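Local coordinates for protein probable acetolactate synthase isozyme III (Small subunit) (Nitrosomonas europaea ATCC 19718, PDB 2PC6) that is probably a regulatory small subunit of acetolactate synthase, built from ACT-type domains, at residues Gln138-Cys142 with Asn143-Glu147. Sequence-based numbering, arbitrary orientation. Where two conformers were deposited one is given.
Sequences QAVDC and NLILE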
ATOM      1  N   GLN A 138       3.405  -7.985  17.526  1.00 40.05           N
ATOM      2  CA  GLN A 138       4.087  -8.409  18.766  1.00 40.88           C
ATOM      3  C   GLN A 138       3.107  -9.210  19.629  1.00 41.31           C
ATOM      4  O   GLN A 138       3.458 -10.258  20.185  1.00 41.10           O
ATOM      5  CB  GLN A 138       4.659  -7.236  19.555  1.00 41.18           C
ATOM      6  CG  GLN A 138       6.222  -7.134  19.567  1.00 44.31           C
ATOM      7  N   ALA A 139       1.855  -8.748  19.665  1.00 41.55           N
ATOM      8  CA  ALA A 139       0.854  -9.330  20.541  1.00 41.93           C
ATOM      9  C   ALA A 139       0.359 -10.677  20.045  1.00 42.44           C
ATOM     10  O   ALA A 139       0.061 -11.499  20.846  1.00 43.11           O
ATOM     11  CB  ALA A 139      -0.295  -8.376  20.765  1.00 41.37           C
ATOM     12  N   VAL A 140       0.293 -10.921  18.747  1.00 43.29           N
ATOM     13  CA  VAL A 140      -0.137 -12.236  18.272  1.00 45.24           C
ATOM     14  C   VAL A 140       0.956 -13.295  18.426  1.00 46.01           C
ATOM     15  O   VAL A 140       2.150 -12.982  18.296  1.00 46.81           O
ATOM     16  CB  VAL A 140      -0.520 -12.173  16.806  1.00 45.57           C
ATOM     17  CG1 VAL A 140      -1.166 -13.479  16.398  1.00 47.83           C
ATOM     18  CG2 VAL A 140      -1.543 -11.073  16.589  1.00 46.91           C
ATOM     19  N   ASP A 141       0.584 -14.541  18.703  1.00 46.86           N
ATOM     20  CA  ASP A 141       1.597 -15.607  18.698  1.00 47.47           C
ATOM     21  C   ASP A 141       1.944 -15.832  17.231  1.00 47.07           C
ATOM     22  O   ASP A 141       1.030 -16.032  16.407  1.00 47.03           O
ATOM     23  CB  ASP A 141       1.087 -16.934  19.312  1.00 48.40           C
ATOM     24  CG  ASP A 141       0.847 -16.884  20.860  1.00 51.62           C
ATOM     25  OD1 ASP A 141       1.564 -16.187  21.644  1.00 53.18           O
ATOM     26  OD2 ASP A 141      -0.084 -17.606  21.294  1.00 54.80           O
ATOM     27  N   CYS A 142       3.243 -15.819  16.920  0.50 46.40           N
ATOM     28  CA  CYS A 142       3.736 -15.998  15.549  0.50 46.09           C
ATOM     29  C   CYS A 142       3.259 -17.295  14.899  0.50 46.13           C
ATOM     30  O   CYS A 142       2.846 -17.273  13.741  0.50 46.34           O
ATOM     31  CB  CYS A 142       5.275 -15.867  15.462  0.50 46.08           C
ATOM     32  SG  CYS A 142       6.257 -17.101  16.374  0.50 45.13           S
ATOM     33  N   ASN A 143       3.272 -18.398  15.648  1.00 46.02           N
ATOM     34  CA  ASN A 143       2.847 -19.720  15.131  1.00 46.59           C
ATOM     35  C   ASN A 143       1.398 -19.710  14.589  1.00 46.05           C
ATOM     36  O   ASN A 143       1.049 -20.478  13.690  1.00 45.58           O
ATOM     37  CB  ASN A 143       3.053 -20.824  16.187  1.00 46.58           C
ATOM     38  CG  ASN A 143       2.265 -20.551  17.462  1.00 50.75           C
ATOM     39  OD1 ASN A 143       2.263 -19.424  17.968  1.00 56.85           O
ATOM     40  ND2 ASN A 143       1.561 -21.559  17.968  1.00 51.86           N
ATOM     41  N   LEU A 144       0.580 -18.792  15.116  1.00 45.74           N
ATOM     42  CA  LEU A 144      -0.752 -18.565  14.577  1.00 45.12           C
ATOM     43  C   LEU A 144      -0.750 -17.864  13.239  1.00 45.27           C
ATOM     44  O   LEU A 144      -1.710 -17.990  12.493  1.00 47.15           O
ATOM     45  CB  LEU A 144      -1.681 -17.842  15.555  1.00 43.74           C
ATOM     46  CG  LEU A 144      -1.790 -18.604  16.871  1.00 42.70           C
ATOM     47  CD1 LEU A 144      -2.696 -17.933  17.911  1.00 39.66           C
ATOM     48  CD2 LEU A 144      -2.189 -20.046  16.597  1.00 35.79           C
ATOM     49  N   ILE A 145       0.279 -17.133  12.879  1.00 44.36           N
ATOM     50  CA  ILE A 145       0.068 -16.379  11.661  1.00 44.04           C
ATOM     51  C   ILE A 145       0.180 -17.261  10.434  1.00 44.06           C
ATOM     52  O   ILE A 145       1.197 -17.905  10.236  1.00 44.00           O
ATOM     53  CB  ILE A 145       0.987 -15.198  11.590  1.00 44.33           C
ATOM     54  CG1 ILE A 145       0.486 -14.166  12.606  1.00 44.36           C
ATOM     55  CG2 ILE A 145       0.986 -14.604  10.180  1.00 42.76           C
ATOM     56  CD1 ILE A 145       1.518 -13.132  12.932  1.00 45.50           C
ATOM     57  N   LEU A 146      -0.858 -17.331   9.612  1.00 43.80           N
ATOM     58  CA  LEU A 146      -0.719 -18.116   8.370  1.00 43.95           C
ATOM     59  C   LEU A 146      -0.035 -17.356   7.233  1.00 44.44           C
ATOM     60  O   LEU A 146       0.828 -17.913   6.543  1.00 44.98           O
ATOM     61  CB  LEU A 146      -2.056 -18.670   7.897  1.00 43.79           C
ATOM     62  CG  LEU A 146      -2.756 -19.626   8.849  1.00 44.43           C
ATOM     63  CD1 LEU A 146      -4.197 -19.775   8.428  1.00 44.12           C
ATOM     64  CD2 LEU A 146      -2.033 -20.958   8.802  1.00 42.40           C
ATOM     65  N   GLU A 147      -0.445 -16.103   7.027  1.00 44.56           N
ATOM     66  CA  GLU A 147       0.232 -15.164   6.096  1.00 44.67           C
ATOM     67  C   GLU A 147      -0.292 -13.749   6.390  1.00 44.47           C
ATOM     68  O   GLU A 147      -1.263 -13.583   7.113  1.00 44.80           O
ATOM     69  CB  GLU A 147      -0.006 -15.541   4.625  1.00 43.51           C
ATOM     70  CG  GLU A 147      -1.471 -15.558   4.300  1.00 42.73           C
ATOM     71  CD  GLU A 147      -1.800 -15.973   2.881  1.00 42.47           C
ATOM     72  OE1 GLU A 147      -0.905 -16.058   2.015  1.00 42.71           O
ATOM     73  OE2 GLU A 147      -2.999 -16.231   2.628  1.00 42.02           O
TER
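Between Asp141 and Ile145 the backbone winds into a short 3-10 turn, Leu144 N bonding to Asp141 O at 3.1 Å and Ile145 N to Cys142 O at 2.7 Å. The second bond is the straighter, 158° at the hydrogen against 136°. Two successive i to i+3 bonds thus turn the chain from the end of helix 130-139 into strand 145-157, outermost within this chain in a four-stranded antiparallel sheet of the ACT kind. Asp141 and Asn143 run side by side on the turn, carboxylate and amide planes 40° apart. With Asn143 CG placed between its own N and carbonyl carbon (chi1 59°), Asn143 OD1 comes back to 3.1 Å from Asp141 CB, a contact and not a hydrogen bond. That same CB has Leu144 CG 4.1 Å away. The aliphatic pair Val140 and Ile145 cross at about a right angle, CG1 to CG1 at 4.2 Å. Val140 also rests on Met103 and Leu106 of helix 98-109, joining the turn to that helix, whereas Ile145 packs on Glu41 of the second subunit. The chemistry therefore divides: main-chain bonds define the bend, Asp141 and Asn143 lie on its exposed side, and of the aliphatic pair Val140 reaches helix 98-109 while Ile145 faces the second subunit.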